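Local coordinates for Ras GTPase-activating-like protein IQGAP2 (Homo sapiens, PDB 5CJP), which probably binds GTP-loaded Rho-family GTPases such as Cdc42 through a RasGAP-related domain that, as in other IQGAPs, does not speed GTP hydrolysis, at residues 56-61 / 319-324; 67-72 / 206-211; 99-104 / 200-205. All blocks are in the same frame, centred on the assembly; numbering follows the deposited sequence.

Interaction 1. Residues 56-61 / 319-324. With GTP (guanosine-5'-triphosphate), chain G.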
loop_
_atom_site.group_PDB
_atom_site.type_symbol
_atom_site.label_atom_id
_atom_site.label_comp_id
_atom_site.label_asym_id
_atom_site.label_seq_id
_atom_site.Cartn_x
_atom_site.Cartn_y
_atom_site.Cartn_z
ATOM N N SER E 56 11.175 4.022 -16.458
ATOM C CA SER E 56 10.008 4.742 -16.925
ATOM C C SER E 56 10.378 5.994 -17.713
ATOM O O SER E 56 9.525 6.585 -18.364
ATOM C CB SER E 56 9.091 5.088 -15.752
ATOM O OG SER E 56 9.749 5.860 -14.766
ATOM N N ASN E 57 11.644 6.407 -17.649
ATOM C CA ASN E 57 12.105 7.571 -18.404
ATOM C C ASN E 57 13.160 7.081 -19.372
ATOM O O ASN E 57 13.905 6.160 -19.052
ATOM C CB ASN E 57 12.640 8.630 -17.459
ATOM C CG ASN E 57 11.543 9.258 -16.642
ATOM O OD1 ASN E 57 10.762 10.048 -17.150
ATOM N ND2 ASN E 57 11.466 8.896 -15.375
ATOM N N GLN E 58 13.224 7.689 -20.553
ATOM C CA GLN E 58 14.154 7.227 -21.579
ATOM C C GLN E 58 15.637 7.055 -21.244
ATOM O O GLN E 58 16.223 6.052 -21.661
ATOM C CB GLN E 58 13.986 8.063 -22.855
ATOM C CG GLN E 58 14.441 9.502 -22.773
ATOM C CD GLN E 58 14.132 10.241 -24.065
ATOM O OE1 GLN E 58 14.561 11.373 -24.261
ATOM N NE2 GLN E 58 13.377 9.595 -24.950
ATOM N N ARG E 59 16.251 7.979 -20.497
ATOM C CA ARG E 59 17.669 7.811 -20.172
ATOM C C ARG E 59 17.910 6.467 -19.453
ATOM O O ARG E 59 18.854 5.733 -19.783
ATOM C CB ARG E 59 18.196 8.970 -19.314
ATOM C CG ARG E 59 19.643 8.768 -18.887
ATOM C CD ARG E 59 20.197 9.919 -18.086
ATOM N NE ARG E 59 19.519 10.096 -16.803
ATOM C CZ ARG E 59 19.817 11.064 -15.940
ATOM N NH1 ARG E 59 20.788 11.920 -16.236
ATOM N NH2 ARG E 59 19.136 11.199 -14.805
ATOM N N GLU E 60 17.041 6.131 -18.496
ATOM C CA GLU E 60 17.144 4.863 -17.734
ATOM C C GLU E 60 16.796 3.646 -18.590
ATOM O O GLU E 60 17.427 2.595 -18.485
ATOM C CB GLU E 60 16.226 4.896 -16.501
ATOM C CG GLU E 60 16.711 5.805 -15.383
ATOM C CD GLU E 60 16.979 7.225 -15.844
ATOM O OE1 GLU E 60 18.146 7.660 -15.777
ATOM O OE2 GLU E 60 16.026 7.903 -16.273
ATOM N N GLU E 61 15.781 3.779 -19.436
ATOM C CA GLU E 61 15.430 2.681 -20.310
ATOM C C GLU E 61 16.596 2.457 -21.281
ATOM O O GLU E 61 16.857 1.337 -21.717
ATOM C CB GLU E 61 14.142 2.984 -21.073
ATOM C CG GLU E 61 13.787 1.910 -22.100
ATOM C CD GLU E 61 12.437 2.141 -22.757
ATOM O OE1 GLU E 61 12.034 3.316 -22.934
ATOM O OE2 GLU E 61 11.787 1.136 -23.113
ATOM N N GLU E 319 20.289 6.635 -31.278
ATOM C CA GLU E 319 19.560 7.434 -32.249
ATOM C C GLU E 319 18.060 7.453 -31.938
ATOM O O GLU E 319 17.436 8.514 -31.956
ATOM C CB GLU E 319 19.800 6.905 -33.675
ATOM C CG GLU E 319 21.250 6.501 -33.968
ATOM C CD GLU E 319 22.249 7.470 -33.370
ATOM O OE1 GLU E 319 21.991 8.695 -33.421
ATOM O OE2 GLU E 319 23.291 7.009 -32.852
ATOM N N LYS E 320 17.481 6.290 -31.641
ATOM C CA LYS E 320 16.047 6.226 -31.350
ATOM C C LYS E 320 15.625 7.303 -30.348
ATOM O O LYS E 320 14.634 8.001 -30.551
ATOM C CB LYS E 320 15.675 4.843 -30.838
ATOM C CG LYS E 320 14.189 4.591 -30.756
ATOM C CD LYS E 320 13.504 4.688 -32.102
ATOM C CE LYS E 320 12.028 4.343 -31.963
ATOM N NZ LYS E 320 11.227 4.653 -33.183
ATOM N N PHE E 321 16.358 7.419 -29.249
ATOM C CA PHE E 321 16.085 8.481 -28.295
ATOM C C PHE E 321 17.272 9.406 -28.595
ATOM O O PHE E 321 18.403 8.933 -28.662
ATOM C CB PHE E 321 16.191 7.993 -26.851
ATOM C CG PHE E 321 15.594 6.628 -26.596
ATOM C CD1 PHE E 321 14.400 6.237 -27.193
ATOM C CD2 PHE E 321 16.190 5.768 -25.673
ATOM C CE1 PHE E 321 13.803 5.012 -26.868
ATOM C CE2 PHE E 321 15.603 4.536 -25.338
ATOM C CZ PHE E 321 14.407 4.159 -25.934
ATOM N N ASN E 322 17.058 10.693 -28.823
ATOM C CA ASN E 322 18.207 11.551 -29.082
ATOM C C ASN E 322 18.998 11.662 -27.792
ATOM O O ASN E 322 18.946 12.681 -27.108
ATOM C CB ASN E 322 17.755 12.927 -29.536
ATOM C CG ASN E 322 17.058 12.881 -30.862
ATOM O OD1 ASN E 322 17.606 12.369 -31.841
ATOM N ND2 ASN E 322 15.841 13.410 -30.911
ATOM N N MET E 323 19.730 10.603 -27.470
ATOM C CA MET E 323 20.509 10.547 -26.250
ATOM C C MET E 323 21.493 11.695 -26.072
ATOM O O MET E 323 21.976 11.929 -24.960
ATOM C CB MET E 323 21.234 9.198 -26.149
ATOM C CG MET E 323 20.294 8.008 -25.870
ATOM S SD MET E 323 19.163 8.231 -24.413
ATOM C CE MET E 323 20.385 8.288 -23.117
ATOM N N ASP E 324 21.774 12.420 -27.152
ATOM C CA ASP E 324 22.698 13.542 -27.078
ATOM C C ASP E 324 22.176 14.611 -26.134
ATOM O O ASP E 324 22.948 15.398 -25.578
ATOM C CB ASP E 324 22.949 14.128 -28.471
ATOM C CG ASP E 324 23.924 13.292 -29.286
ATOM O OD1 ASP E 324 25.023 12.993 -28.764
ATOM O OD2 ASP E 324 23.599 12.942 -30.446
HETATM P PG GTP G . 10.980 9.925 -7.129
HETATM O O1G GTP G . 9.603 10.178 -6.337
HETATM O O2G GTP G . 12.147 10.513 -6.429
HETATM O O3G GTP G . 11.117 8.332 -7.297
HETATM O O3B GTP G . 10.734 10.486 -8.619
HETATM P PB GTP G . 11.340 11.892 -9.129
HETATM O O1B GTP G . 10.199 12.757 -9.502
HETATM O O2B GTP G . 12.310 12.395 -8.129
HETATM O O3A GTP G . 12.149 11.423 -10.441
HETATM P PA GTP G . 13.426 12.256 -10.969
HETATM O O1A GTP G . 13.159 13.696 -10.744
HETATM O O2A GTP G . 14.654 11.657 -10.402
HETATM O "O5'" GTP G . 13.383 11.942 -12.547
HETATM C "C5'" GTP G . 13.655 10.616 -13.010
HETATM C "C4'" GTP G . 14.201 10.666 -14.436
HETATM O "O4'" GTP G . 13.307 11.358 -15.320
HETATM C "C3'" GTP G . 15.468 11.520 -14.453
HETATM O "O3'" GTP G . 16.559 10.713 -14.000
HETATM C "C2'" GTP G . 15.572 11.737 -15.959
HETATM O "O2'" GTP G . 16.013 10.540 -16.602
HETATM C "C1'" GTP G . 14.110 11.997 -16.328
HETATM N N9 GTP G . 13.796 13.443 -16.300
HETATM C C8 GTP G . 13.494 14.178 -15.230
HETATM N N7 GTP G . 13.215 15.419 -15.613
HETATM C C5 GTP G . 13.346 15.489 -16.941
HETATM C C6 GTP G . 13.167 16.500 -17.867
HETATM O O6 GTP G . 12.835 17.638 -17.530
HETATM N N1 GTP G . 13.376 16.206 -19.223
HETATM C C2 GTP G . 13.766 14.917 -19.599
HETATM N N2 GTP G . 13.998 14.640 -20.880
HETATM N N3 GTP G . 13.922 13.963 -18.673
HETATM C C4 GTP G . 13.720 14.220 -17.374
#

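Interaction 2. Residues 67-72 / 206-211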
loop_
_atom_site.group_PDB
_atom_site.type_symbol
_atom_site.label_atom_id
_atom_site.label_comp_id
_atom_site.label_asym_id
_atom_site.label_seq_id
_atom_site.Cartn_x
_atom_site.Cartn_y
_atom_site.Cartn_z
ATOM N N LEU E 67 22.187 -2.781 -21.029
ATOM C CA LEU E 67 22.457 -3.878 -20.106
ATOM C C LEU E 67 22.018 -5.164 -20.803
ATOM O O LEU E 67 22.761 -6.140 -20.867
ATOM C CB LEU E 67 21.666 -3.678 -18.813
ATOM C CG LEU E 67 21.901 -4.586 -17.607
ATOM C CD1 LEU E 67 20.715 -5.460 -17.403
ATOM C CD2 LEU E 67 23.177 -5.383 -17.774
ATOM N N PHE E 68 20.801 -5.156 -21.331
ATOM C CA PHE E 68 20.269 -6.314 -22.047
ATOM C C PHE E 68 21.197 -6.716 -23.181
ATOM O O PHE E 68 21.545 -7.900 -23.329
ATOM C CB PHE E 68 18.891 -5.993 -22.627
ATOM C CG PHE E 68 17.799 -6.020 -21.613
ATOM C CD1 PHE E 68 16.575 -5.414 -21.884
ATOM C CD2 PHE E 68 17.977 -6.674 -20.389
ATOM C CE1 PHE E 68 15.537 -5.462 -20.944
ATOM C CE2 PHE E 68 16.950 -6.728 -19.451
ATOM C CZ PHE E 68 15.729 -6.125 -19.726
ATOM N N LYS E 69 21.602 -5.726 -23.973
ATOM C CA LYS E 69 22.481 -5.967 -25.107
ATOM C C LYS E 69 23.781 -6.681 -24.747
ATOM O O LYS E 69 24.056 -7.788 -25.226
ATOM C CB LYS E 69 22.820 -4.650 -25.802
ATOM C CG LYS E 69 23.465 -4.860 -27.156
ATOM C CD LYS E 69 24.045 -3.595 -27.740
ATOM C CE LYS E 69 25.405 -3.304 -27.133
ATOM N NZ LYS E 69 26.139 -2.230 -27.880
ATOM N N THR E 70 24.588 -6.055 -23.905
ATOM C CA THR E 70 25.859 -6.653 -23.547
ATOM C C THR E 70 25.708 -8.024 -22.894
ATOM O O THR E 70 26.550 -8.899 -23.093
ATOM C CB THR E 70 26.645 -5.747 -22.613
ATOM O OG1 THR E 70 26.145 -5.905 -21.286
ATOM C CG2 THR E 70 26.486 -4.299 -23.032
ATOM N N ALA E 71 24.642 -8.210 -22.126
ATOM C CA ALA E 71 24.406 -9.491 -21.468
ATOM C C ALA E 71 24.031 -10.546 -22.501
ATOM O O ALA E 71 24.453 -11.697 -22.402
ATOM C CB ALA E 71 23.292 -9.362 -20.407
ATOM N N LEU E 72 23.221 -10.165 -23.484
ATOM C CA LEU E 72 22.841 -11.119 -24.520
ATOM C C LEU E 72 24.073 -11.483 -25.350
ATOM O O LEU E 72 24.266 -12.648 -25.690
ATOM C CB LEU E 72 21.738 -10.546 -25.425
ATOM C CG LEU E 72 21.195 -11.385 -26.602
ATOM C CD1 LEU E 72 20.842 -12.810 -26.185
ATOM C CD2 LEU E 72 19.985 -10.678 -27.159
ATOM N N ALA E 206 15.633 -8.023 -30.416
ATOM C CA ALA E 206 15.504 -9.029 -31.460
ATOM C C ALA E 206 16.588 -8.706 -32.480
ATOM O O ALA E 206 17.255 -9.597 -33.005
ATOM C CB ALA E 206 14.134 -8.957 -32.113
ATOM N N LYS E 207 16.770 -7.417 -32.753
ATOM C CA LYS E 207 17.803 -6.981 -33.686
ATOM C C LYS E 207 19.179 -7.371 -33.155
ATOM O O LYS E 207 19.961 -8.001 -33.853
ATOM C CB LYS E 207 17.735 -5.472 -33.882
ATOM C CG LYS E 207 18.890 -4.915 -34.687
ATOM C CD LYS E 207 18.672 -3.442 -34.932
ATOM C CE LYS E 207 19.936 -2.771 -35.379
ATOM N NZ LYS E 207 19.649 -1.354 -35.629
ATOM N N VAL E 208 19.474 -6.989 -31.917
ATOM C CA VAL E 208 20.746 -7.338 -31.294
ATOM C C VAL E 208 20.951 -8.841 -31.352
ATOM O O VAL E 208 22.018 -9.319 -31.726
ATOM C CB VAL E 208 20.782 -6.947 -29.815
ATOM C CG1 VAL E 208 21.890 -7.731 -29.101
ATOM C CG2 VAL E 208 21.002 -5.452 -29.683
ATOM N N LEU E 209 19.924 -9.578 -30.953
ATOM C CA LEU E 209 19.975 -11.024 -30.951
ATOM C C LEU E 209 20.375 -11.560 -32.321
ATOM O O LEU E 209 21.348 -12.301 -32.441
ATOM C CB LEU E 209 18.613 -11.586 -30.532
ATOM C CG LEU E 209 18.356 -13.078 -30.738
ATOM C CD1 LEU E 209 19.481 -13.867 -30.140
ATOM C CD2 LEU E 209 17.027 -13.471 -30.108
ATOM N N LYS E 210 19.618 -11.190 -33.348
ATOM C CA LYS E 210 19.901 -11.639 -34.705
ATOM C C LYS E 210 21.301 -11.272 -35.196
ATOM O O LYS E 210 22.047 -12.133 -35.641
ATOM C CB LYS E 210 18.845 -11.075 -35.668
ATOM C CG LYS E 210 19.157 -11.263 -37.146
ATOM C CD LYS E 210 17.884 -11.430 -37.959
ATOM C CE LYS E 210 17.876 -10.567 -39.206
ATOM N NZ LYS E 210 17.618 -9.142 -38.861
ATOM N N ASN E 211 21.653 -9.995 -35.112
ATOM C CA ASN E 211 22.954 -9.537 -35.581
ATOM C C ASN E 211 24.104 -10.131 -34.803
ATOM O O ASN E 211 25.241 -10.107 -35.260
ATOM C CB ASN E 211 23.044 -8.012 -35.516
ATOM C CG ASN E 211 21.954 -7.329 -36.327
ATOM O OD1 ASN E 211 21.347 -7.941 -37.213
ATOM N ND2 ASN E 211 21.707 -6.054 -36.035
#

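Interaction 3. Residues 99-104 / 200-205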
loop_
_atom_site.group_PDB
_atom_site.type_symbol
_atom_site.label_atom_id
_atom_site.label_comp_id
_atom_site.label_asym_id
_atom_site.label_seq_id
_atom_site.Cartn_x
_atom_site.Cartn_y
_atom_site.Cartn_z
ATOM N N SER E 99 9.705 -10.575 -20.031
ATOM C CA SER E 99 8.803 -10.129 -18.969
ATOM C C SER E 99 8.721 -8.623 -18.920
ATOM O O SER E 99 7.644 -8.054 -18.882
ATOM C CB SER E 99 9.268 -10.616 -17.594
ATOM O OG SER E 99 9.208 -12.024 -17.472
ATOM N N PHE E 100 9.872 -7.973 -18.918
ATOM C CA PHE E 100 9.893 -6.527 -18.852
ATOM C C PHE E 100 9.085 -5.884 -19.962
ATOM O O PHE E 100 8.469 -4.847 -19.761
ATOM C CB PHE E 100 11.325 -6.005 -18.900
ATOM C CG PHE E 100 11.408 -4.515 -18.848
ATOM C CD1 PHE E 100 11.187 -3.839 -17.651
ATOM C CD2 PHE E 100 11.625 -3.771 -20.021
ATOM C CE1 PHE E 100 11.178 -2.447 -17.618
ATOM C CE2 PHE E 100 11.614 -2.372 -20.000
ATOM C CZ PHE E 100 11.393 -1.712 -18.802
ATOM N N ASN E 101 9.077 -6.496 -21.137
ATOM C CA ASN E 101 8.322 -5.927 -22.239
ATOM C C ASN E 101 6.823 -6.217 -22.185
ATOM O O ASN E 101 6.036 -5.598 -22.897
ATOM C CB ASN E 101 8.937 -6.378 -23.572
ATOM C CG ASN E 101 10.127 -5.507 -23.981
ATOM O OD1 ASN E 101 9.960 -4.337 -24.306
ATOM N ND2 ASN E 101 11.319 -6.066 -23.944
ATOM N N ARG E 102 6.424 -7.137 -21.319
ATOM C CA ARG E 102 5.009 -7.468 -21.183
ATOM C C ARG E 102 4.259 -6.422 -20.379
ATOM O O ARG E 102 3.189 -5.959 -20.786
ATOM C CB ARG E 102 4.820 -8.826 -20.498
ATOM C CG ARG E 102 4.761 -9.983 -21.449
ATOM C CD ARG E 102 4.623 -11.321 -20.736
ATOM N NE ARG E 102 4.693 -12.397 -21.717
ATOM C CZ ARG E 102 5.402 -13.506 -21.547
ATOM N NH1 ARG E 102 6.097 -13.697 -20.425
ATOM N NH2 ARG E 102 5.461 -14.401 -22.521
ATOM N N GLY E 103 4.819 -6.050 -19.234
ATOM C CA GLY E 103 4.143 -5.090 -18.390
ATOM C C GLY E 103 4.918 -3.855 -18.016
ATOM O O GLY E 103 4.853 -3.418 -16.867
ATOM N N ALA E 104 5.638 -3.293 -18.983
ATOM C CA ALA E 104 6.423 -2.083 -18.767
ATOM C C ALA E 104 5.494 -0.888 -18.538
ATOM O O ALA E 104 4.656 -0.907 -17.645
ATOM C CB ALA E 104 7.343 -1.829 -19.968
ATOM N N TYR E 200 9.554 -0.728 -28.859
ATOM C CA TYR E 200 10.872 -0.484 -29.460
ATOM C C TYR E 200 11.933 -1.407 -28.841
ATOM O O TYR E 200 12.644 -2.121 -29.562
ATOM C CB TYR E 200 11.318 0.969 -29.250
ATOM C CG TYR E 200 12.780 1.162 -29.585
ATOM C CD1 TYR E 200 13.234 1.093 -30.907
ATOM C CD2 TYR E 200 13.731 1.312 -28.576
ATOM C CE1 TYR E 200 14.593 1.154 -31.205
ATOM C CE2 TYR E 200 15.096 1.372 -28.862
ATOM C CZ TYR E 200 15.524 1.295 -30.179
ATOM O OH TYR E 200 16.882 1.341 -30.462
ATOM N N GLY E 201 12.038 -1.375 -27.504
ATOM C CA GLY E 201 13.014 -2.197 -26.802
ATOM C C GLY E 201 12.988 -3.680 -27.171
ATOM O O GLY E 201 14.030 -4.317 -27.318
ATOM N N LEU E 202 11.800 -4.245 -27.306
ATOM C CA LEU E 202 11.700 -5.641 -27.686
ATOM C C LEU E 202 12.224 -5.841 -29.117
ATOM O O LEU E 202 12.934 -6.817 -29.408
ATOM C CB LEU E 202 10.244 -6.100 -27.609
ATOM C CG LEU E 202 9.988 -7.535 -28.050
ATOM C CD1 LEU E 202 10.990 -8.431 -27.376
ATOM C CD2 LEU E 202 8.550 -7.958 -27.720
ATOM N N ARG E 203 11.860 -4.932 -30.016
ATOM C CA ARG E 203 12.292 -5.036 -31.405
ATOM C C ARG E 203 13.792 -4.874 -31.468
ATOM O O ARG E 203 14.472 -5.525 -32.266
ATOM C CB ARG E 203 11.634 -3.956 -32.289
ATOM C CG ARG E 203 10.181 -4.218 -32.650
ATOM C CD ARG E 203 9.634 -3.186 -33.631
ATOM N NE ARG E 203 10.123 -3.348 -35.003
ATOM C CZ ARG E 203 9.723 -2.599 -36.032
ATOM N NH1 ARG E 203 8.831 -1.643 -35.846
ATOM N NH2 ARG E 203 10.202 -2.804 -37.254
ATOM N N TYR E 204 14.312 -4.001 -30.615
ATOM C CA TYR E 204 15.741 -3.748 -30.610
ATOM C C TYR E 204 16.547 -4.961 -30.152
ATOM O O TYR E 204 17.580 -5.274 -30.731
ATOM C CB TYR E 204 16.057 -2.540 -29.737
ATOM C CG TYR E 204 17.527 -2.317 -29.571
ATOM C CD1 TYR E 204 18.346 -2.075 -30.675
ATOM C CD2 TYR E 204 18.123 -2.417 -28.316
ATOM C CE1 TYR E 204 19.732 -1.943 -30.533
ATOM C CE2 TYR E 204 19.498 -2.289 -28.161
ATOM C CZ TYR E 204 20.300 -2.058 -29.271
ATOM O OH TYR E 204 21.662 -1.965 -29.103
ATOM N N ILE E 205 16.077 -5.645 -29.120
ATOM C CA ILE E 205 16.801 -6.809 -28.648
ATOM C C ILE E 205 16.741 -7.931 -29.688
ATOM O O ILE E 205 17.691 -8.703 -29.836
ATOM C CB ILE E 205 16.254 -7.286 -27.296
ATOM C CG1 ILE E 205 16.597 -6.250 -26.215
ATOM C CG2 ILE E 205 16.848 -8.630 -26.931
ATOM C CD1 ILE E 205 18.053 -6.042 -25.994
#

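Interaction 1. Residues 56-61 / 319-324
Phe321, the residue at which the short helix 317-320 gives way to loop, turns its side chain onto the first turn of helix 58-79. One face of its ring is covered toward the rim by CB of Gln58. The two side chains then run past each other in opposite senses, the Gln58 amide tilted 26° from the ring, with NE2 of Gln58 3.8 Å from CB of Phe321. OE1 of Gln58 is hydrogen-bonded to Tyr326, and NE2 to an acidic side chain of the partner protein. At the far end of the ring, CZ of Phe321 meets OE1 of Glu61 obliquely at 3.9 Å. Further along, Met323 folds back on itself at chi2 and chi3 (-52° and -65°), bringing its CE methyl to 4.0 Å from CA of Arg59. On the other side of that backbone sits GTP. The Asn57 side chain lies beside its ribose ring oxygen, O4'. The salt bridge from Arg59 NE to the syn lone pair of Glu60 OE1 (3.0 Å) links two residues that bind the ribose hydroxyls. Replacing Arg59 by alanine is likely to leave O3' of GTP without its NH2 donor and Glu60 without the bridge that limits its turning. The helix N-terminus thus carries ribose contacts of the GTP pocket, Arg59 NH2 donating to O3' and Glu60 OE2 accepting from O2', where an all-helical RasGAP-related domain meets a partner protein that also hydrogen-bonds the nucleotide.

Interaction 2. Residues 67-72 / 206-211
Lys69 and Leu72, one helical turn apart, pack against Val208 and Leu209 in a near-parallel helix pair of the all-helical RasGAP-type domain. The short axes of 67-72 and 206-211 pass 10.0 Å apart and cross at -21°, and the contact between them is made by side-chain carbons, with no hydrogen bond across. Val208 points toward the other helix, and with CG1 anti to its backbone N it sets both methyls against the lysine: CG of Lys69 lies 3.6 Å from CG2 and 3.8 Å from CG1 of Val208. These two side chains cross at about a right angle. The start of the aliphatic chain of Lys69, rather than its amine, does the touching. Its chi1 of -167° places CG against Val208; the later bend at chi3 (81°) leads the rest of the chain off and carries NZ away, to a place near the like charge of Lys66. Leu72 also points into the interface. With CG opposite the backbone N, it brings CD2 against Val208 and Leu209. Leu209 offers the root of its side chain here, while its body packs on Ile228 and Leu232, so Leu209 touches both helix 58-79 and helix 222-243. Phe68 packs on Val93, Met96 and Val97 of helix 92-102 and on Ile205 of helix 200-216. CD2 of Leu72 touches three carbons: it lies 3.8 Å from both CB and CA of Leu209, and 4.0 Å from CG1 of Val208.

Interaction 3. Residues 99-104 / 200-205
Asn101, on helix 92-102, lays its amide against the backbone and CB of the opening turn of helix 200-216, at Gly201 and Leu202. Just before it, the Phe100 ring packs on Leu64 of helix 58-79, with CB of Ala104 over one ring face toward the rim. Asn101 itself points toward 200-205. Its CG comes 3.7 Å from CB of Leu202, and its OD1 lies 3.5 Å from the Leu202 backbone N, near but not hydrogen-bonded. The amide is steadied instead from its own helix, ND2 bonding to the carbonyl of Val97. The contact joins helices 92-102 and 200-216 of the RasGAP-type helical domain. At Gly201, which has no side chain, the backbone faces the asparagine, OD1 of Asn101 sitting 4.2 Å from the Gly201 carbonyl carbon. Leu202 holds CG opposite its backbone N (chi1 177°), which carries its branch on to Leu233 and Tyr237 of helix 222-243. Next in line, Arg102 turns away from 200-205 and packs on Pro240, its NH2 hydrogen-bonded to the carbonyl of Tyr237.

How the interactions relate
Two helices tie the three contacts together: 58-79 runs through interactions 1 and 2, and 200-216 through interactions 2 and 3. GTP is held at the N-terminal end of helix 58-79 in interaction 1; interaction 2 lies further along the same helix, its centre 17 Å away and the nearest atoms of the two about 7 Å apart. Interaction 3 does reach interaction 1, where Tyr200 packs its CD2 3.9 Å from CZ of Phe321. Interactions 2 and 3, with centres 12 Å apart, meet through Tyr204, whose OH is 3.2 Å from CD of Lys69, and through Ile205, whose CD1 lies 3.5 Å from CB of Phe68. Along the chain they nest, 3 inside 2 inside 1.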